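Local coordinates for lipid II:glycine glycyltransferase (Staphylococcus aureus, PDB 6SNR), which probably adds the first glycine of the pentaglycine interpeptide bridge to the lysine of lipid II, with glycyl-tRNA as donor, in peptidoglycan synthesis, at residues A[165-168]-A[169-173]; A[152-155]-A[156-160]. One frame throughout, in Å; residues are numbered along the deposited sequence.

Contact 1: residues A[165-168]-A[169-173]; sequences RRNR and SKVRL
Asn167 and Val171, one turn apart on helix 165-177, carry the tightly packed side of this contact. The backbone N of Val171 gives a nearly straight hydrogen bond to Asn167 O (2.9 Å, N-H...O angle 163°). CG2 of Val171 lies beside its own backbone N, CG1 being anti to that nitrogen (chi1 172°), and it rests 3.3 Å from the same Asn167 O. One carbonyl oxygen is therefore met by both the amide and a methyl group of the residue four positions on. Both side chains are buried: they touch Trp377, and helix 332-347 covers them through His334 and Tyr338, while Asn167 ND2 makes a weak hydrogen bond to Val376 O.

The other side is looser and rich in arginine. Arg172 N bonds to Arg168 O at 3.0 Å. Arg172 CG lies 3.4 Å from that oxygen, and the chain then runs extended to NE. Its guanidinium then turns back toward the preceding turn, with NH1 3.9 Å from Arg168 CB. The Arg168 chain bends at chi3 (-69°), which brings one face of its guanidinium against Arg165 CA, 3.5 Å above the plane and over its centre, and NH1 bonds to Phe163 O just before the helix. Arg165 itself, with Arg166 and Lys170, is exposed.

Arg168 NE and Arg172 NH2 come within 4.5 Å of each other. Regular i to i+4 backbone bonding thus holds two like charges near each other, and their repulsion is probably eased by solvent and by Phe163 O, which accepts from Arg168 NH1.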
loop_
_atom_site.group_PDB
_atom_site.type_symbol
_atom_site.label_atom_id
_atom_site.label_comp_id
_atom_site.label_asym_id
_atom_site.label_seq_id
_atom_site.Cartn_x
_atom_site.Cartn_y
_atom_site.Cartn_z
ATOM N N ARG A 165 -16.678 9.535 8.364
ATOM C CA ARG A 165 -16.781 10.887 8.906
ATOM C C ARG A 165 -15.812 11.250 10.026
ATOM O O ARG A 165 -15.167 12.288 9.933
ATOM C CB ARG A 165 -18.233 11.097 9.352
ATOM C CG ARG A 165 -18.560 12.523 9.763
ATOM C CD ARG A 165 -20.055 12.647 9.983
ATOM N NE ARG A 165 -20.423 14.058 10.198
ATOM C CZ ARG A 165 -21.515 14.442 10.851
ATOM N NH1 ARG A 165 -22.360 13.550 11.365
ATOM N NH2 ARG A 165 -21.735 15.770 10.994
ATOM N N ARG A 166 -15.684 10.399 11.050
ATOM C CA ARG A 166 -14.721 10.605 12.143
ATOM C C ARG A 166 -13.294 10.668 11.582
ATOM O O ARG A 166 -12.486 11.536 11.946
ATOM C CB ARG A 166 -14.843 9.550 13.233
ATOM C CG ARG A 166 -16.142 9.549 14.060
ATOM C CD ARG A 166 -15.896 8.832 15.388
ATOM N NE ARG A 166 -17.002 8.960 16.343
ATOM C CZ ARG A 166 -16.882 8.935 17.675
ATOM N NH1 ARG A 166 -15.698 8.799 18.268
ATOM N NH2 ARG A 166 -17.965 9.058 18.431
ATOM N N ASN A 167 -12.985 9.785 10.645
ATOM C CA ASN A 167 -11.628 9.810 10.070
ATOM C C ASN A 167 -11.337 11.069 9.261
ATOM O O ASN A 167 -10.208 11.575 9.263
ATOM C CB ASN A 167 -11.428 8.562 9.170
ATOM C CG ASN A 167 -9.995 8.349 8.809
ATOM O OD1 ASN A 167 -9.118 8.470 9.651
ATOM N ND2 ASN A 167 -9.746 8.007 7.539
ATOM N N ARG A 168 -12.335 11.617 8.560
ATOM C CA ARG A 168 -12.142 12.880 7.857
ATOM C C ARG A 168 -11.704 13.953 8.840
ATOM O O ARG A 168 -10.818 14.775 8.540
ATOM C CB ARG A 168 -13.421 13.378 7.155
ATOM C CG ARG A 168 -13.952 12.460 6.083
ATOM C CD ARG A 168 -14.904 13.161 5.154
ATOM N NE ARG A 168 -16.185 13.521 5.787
ATOM C CZ ARG A 168 -17.282 12.769 5.878
ATOM N NH1 ARG A 168 -17.367 11.531 5.355
ATOM N NH2 ARG A 168 -18.379 13.295 6.475
ATOM N N SER A 169 -12.353 13.961 10.008
ATOM C CA SER A 169 -12.022 14.966 10.998
ATOM C C SER A 169 -10.569 14.800 11.486
ATOM O O SER A 169 -9.847 15.790 11.664
ATOM C CB SER A 169 -12.996 14.939 12.178
ATOM O OG SER A 169 -12.435 15.664 13.254
ATOM N N LYS A 170 -10.132 13.550 11.632
ATOM C CA LYS A 170 -8.777 13.264 12.109
ATOM C C LYS A 170 -7.746 13.643 11.050
ATOM O O LYS A 170 -6.675 14.140 11.373
ATOM C CB LYS A 170 -8.578 11.785 12.466
ATOM C CG LYS A 170 -9.378 11.239 13.641
ATOM C CD LYS A 170 -8.760 11.448 15.017
ATOM C CE LYS A 170 -9.335 10.420 16.002
ATOM N NZ LYS A 170 -9.244 10.807 17.436
ATOM N N VAL A 171 -8.056 13.398 9.770
ATOM C CA VAL A 171 -7.168 13.807 8.687
ATOM C C VAL A 171 -6.992 15.336 8.647
ATOM O O VAL A 171 -5.885 15.828 8.515
ATOM C CB VAL A 171 -7.615 13.255 7.309
ATOM C CG1 VAL A 171 -6.789 13.851 6.184
ATOM C CG2 VAL A 171 -7.534 11.716 7.309
ATOM N N ARG A 172 -8.102 16.085 8.770
ATOM C CA ARG A 172 -8.012 17.539 8.754
ATOM C C ARG A 172 -7.146 18.020 9.912
ATOM O O ARG A 172 -6.360 18.928 9.733
ATOM C CB ARG A 172 -9.409 18.163 8.817
ATOM C CG ARG A 172 -10.224 17.938 7.547
ATOM C CD ARG A 172 -11.331 18.986 7.364
ATOM N NE ARG A 172 -12.210 18.588 6.270
ATOM C CZ ARG A 172 -13.219 17.735 6.396
ATOM N NH1 ARG A 172 -13.555 17.267 7.580
ATOM N NH2 ARG A 172 -13.950 17.425 5.319
ATOM N N LEU A 173 -7.273 17.398 11.082
ATOM C CA LEU A 173 -6.420 17.749 12.226
ATOM C C LEU A 173 -4.969 17.429 11.928
ATOM O O LEU A 173 -4.072 18.211 12.167
ATOM C CB LEU A 173 -6.851 17.033 13.486
ATOM C CG LEU A 173 -8.170 17.531 14.074
ATOM C CD1 LEU A 173 -8.553 16.637 15.241
ATOM C CD2 LEU A 173 -8.111 19.006 14.475
#

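Contact 2: residues A[152-155]-A[156-160]; sequences IDKN and DDELL
The extended side chain of Glu158 crosses the amide of Asn155 at about a right angle, with carboxylate and amide planes 51° apart. CG of Glu158 lies 3.2 Å from Asn155 OD1, and beyond it the carboxylate reaches the main chain of the loop: OE2 accepts the backbone N-H of Asn155 (2.9 Å, N-H...O angle 172°), on its anti side and somewhat out of the carboxylate plane.

The reverse bond runs from Glu158 N to Asn155 OD1, and at 2.7 Å it is short and equally straight. Asn155 can offer this oxygen because its CG sits between the backbone N and the carbonyl carbon (chi1 69°), which swings the amide over the first turn of the helix. Asn155 O takes the N-H of Leu159 at 2.9 Å, starting the regular helical bonding.

Lys154 crosses Glu158 at a slant, its CB 3.9 Å from Glu158 CB. Its chain runs on past the Glu158 backbone, leaving NZ 6.7 Å from Glu158 OE1, too far for a salt bridge. On the buried side, CG2 of Ile152 meets CD1 of Leu159 at 4.0 Å, the two side chains lying side by side against helix 332-347. That helix also supplies Arg345, which forms a salt bridge with Asp156 OD1 and a hydrogen bond with Lys154 O.

Asn155 as N-cap and Glu158 as its reciprocal partner make a capping box, which here begins helix 156-162 directly after the loop that leaves strand 146-151.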
loop_
_atom_site.group_PDB
_atom_site.type_symbol
_atom_site.label_atom_id
_atom_site.label_comp_id
_atom_site.label_asym_id
_atom_site.label_seq_id
_atom_site.Cartn_x
_atom_site.Cartn_y
_atom_site.Cartn_z
ATOM N N ILE A 152 -8.699 6.530 -6.031
ATOM C CA ILE A 152 -7.925 7.769 -5.863
ATOM C C ILE A 152 -7.858 8.684 -7.102
ATOM O O ILE A 152 -7.062 9.633 -7.142
ATOM C CB ILE A 152 -6.500 7.502 -5.339
ATOM C CG1 ILE A 152 -5.766 6.439 -6.185
ATOM C CG2 ILE A 152 -6.568 7.021 -3.896
ATOM C CD1 ILE A 152 -4.269 6.529 -6.029
ATOM N N ASP A 153 -8.672 8.381 -8.100
ATOM C CA ASP A 153 -8.763 9.224 -9.289
ATOM C C ASP A 153 -9.789 10.315 -9.013
ATOM O O ASP A 153 -10.849 10.425 -9.651
ATOM C CB ASP A 153 -9.127 8.416 -10.545
ATOM C CG ASP A 153 -10.415 7.657 -10.424
ATOM O OD1 ASP A 153 -10.831 7.216 -9.317
ATOM O OD2 ASP A 153 -11.031 7.463 -11.500
ATOM N N LYS A 154 -9.426 11.104 -8.015
ATOM C CA LYS A 154 -10.300 12.117 -7.402
ATOM C C LYS A 154 -9.469 13.310 -7.039
ATOM O O LYS A 154 -8.277 13.192 -6.797
ATOM C CB LYS A 154 -10.898 11.527 -6.116
ATOM C CG LYS A 154 -11.959 10.513 -6.391
ATOM C CD LYS A 154 -12.553 9.970 -5.122
ATOM C CE LYS A 154 -13.729 9.124 -5.469
ATOM N NZ LYS A 154 -14.235 8.419 -4.285
ATOM N N ASN A 155 -10.103 14.488 -6.964
ATOM C CA ASN A 155 -9.418 15.647 -6.406
ATOM C C ASN A 155 -9.265 15.538 -4.889
ATOM O O ASN A 155 -9.839 14.641 -4.256
ATOM C CB ASN A 155 -10.036 16.998 -6.858
ATOM C CG ASN A 155 -11.415 17.270 -6.276
ATOM O OD1 ASN A 155 -11.717 16.933 -5.140
ATOM N ND2 ASN A 155 -12.282 17.905 -7.089
ATOM N N ASP A 156 -8.451 16.414 -4.321
ATOM C CA ASP A 156 -8.179 16.371 -2.867
ATOM C C ASP A 156 -9.453 16.378 -2.038
ATOM O O ASP A 156 -9.593 15.616 -1.075
ATOM C CB ASP A 156 -7.270 17.512 -2.432
ATOM C CG ASP A 156 -5.868 17.396 -2.948
ATOM O OD1 ASP A 156 -5.522 16.387 -3.620
ATOM O OD2 ASP A 156 -5.080 18.340 -2.707
ATOM N N ASP A 157 -10.394 17.275 -2.365
ATOM C CA ASP A 157 -11.640 17.340 -1.593
ATOM C C ASP A 157 -12.493 16.105 -1.764
ATOM O O ASP A 157 -12.987 15.578 -0.808
ATOM C CB ASP A 157 -12.469 18.601 -1.990
ATOM C CG ASP A 157 -13.509 18.976 -0.938
ATOM O OD1 ASP A 157 -13.085 19.363 0.186
ATOM O OD2 ASP A 157 -14.737 18.880 -1.204
ATOM N N GLU A 158 -12.658 15.600 -2.989
ATOM C CA GLU A 158 -13.438 14.388 -3.219
ATOM C C GLU A 158 -12.822 13.172 -2.495
ATOM O O GLU A 158 -13.526 12.317 -1.990
ATOM C CB GLU A 158 -13.478 14.047 -4.707
ATOM C CG GLU A 158 -14.216 14.996 -5.647
ATOM C CD GLU A 158 -14.057 14.539 -7.115
ATOM O OE1 GLU A 158 -15.071 14.069 -7.698
ATOM O OE2 GLU A 158 -12.921 14.584 -7.686
ATOM N N LEU A 159 -11.501 13.133 -2.491
ATOM C CA LEU A 159 -10.776 12.019 -1.852
ATOM C C LEU A 159 -11.028 12.019 -0.339
ATOM O O LEU A 159 -11.464 11.018 0.238
ATOM C CB LEU A 159 -9.293 12.107 -2.164
ATOM C CG LEU A 159 -8.386 11.034 -1.550
ATOM C CD1 LEU A 159 -8.826 9.617 -1.945
ATOM C CD2 LEU A 159 -6.936 11.314 -1.943
ATOM N N LEU A 160 -10.784 13.187 0.269
ATOM C CA LEU A 160 -11.071 13.369 1.693
ATOM C C LEU A 160 -12.545 13.061 2.021
ATOM O O LEU A 160 -12.842 12.395 2.983
ATOM C CB LEU A 160 -10.654 14.797 2.128
ATOM C CG LEU A 160 -10.829 15.102 3.614
ATOM C CD1 LEU A 160 -10.066 14.175 4.523
ATOM C CD2 LEU A 160 -10.412 16.533 3.839
#

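Contact 2 starts helix 156-162 and contact 1 forms the first turns of helix 165-177, which follows it in the chain; their centres lie 14 Å apart. Leu160 joins them. Its CD1 packs on Val171 CG1 at 3.7 Å, its CD2 lies equally far from Arg172 NE, and its carbonyl O is 3.1 Å from Arg168 CD, so both Val171 and the arginines of contact 1 lean on the helix that contact 2 caps. Tyr338 of helix 332-347 is shared as well, touching Val171 in one contact and Leu159 in the other. Contact 2 is a helix cap following strand 146-151 and contact 1 is packing within the next helix; both meet helix 332-347.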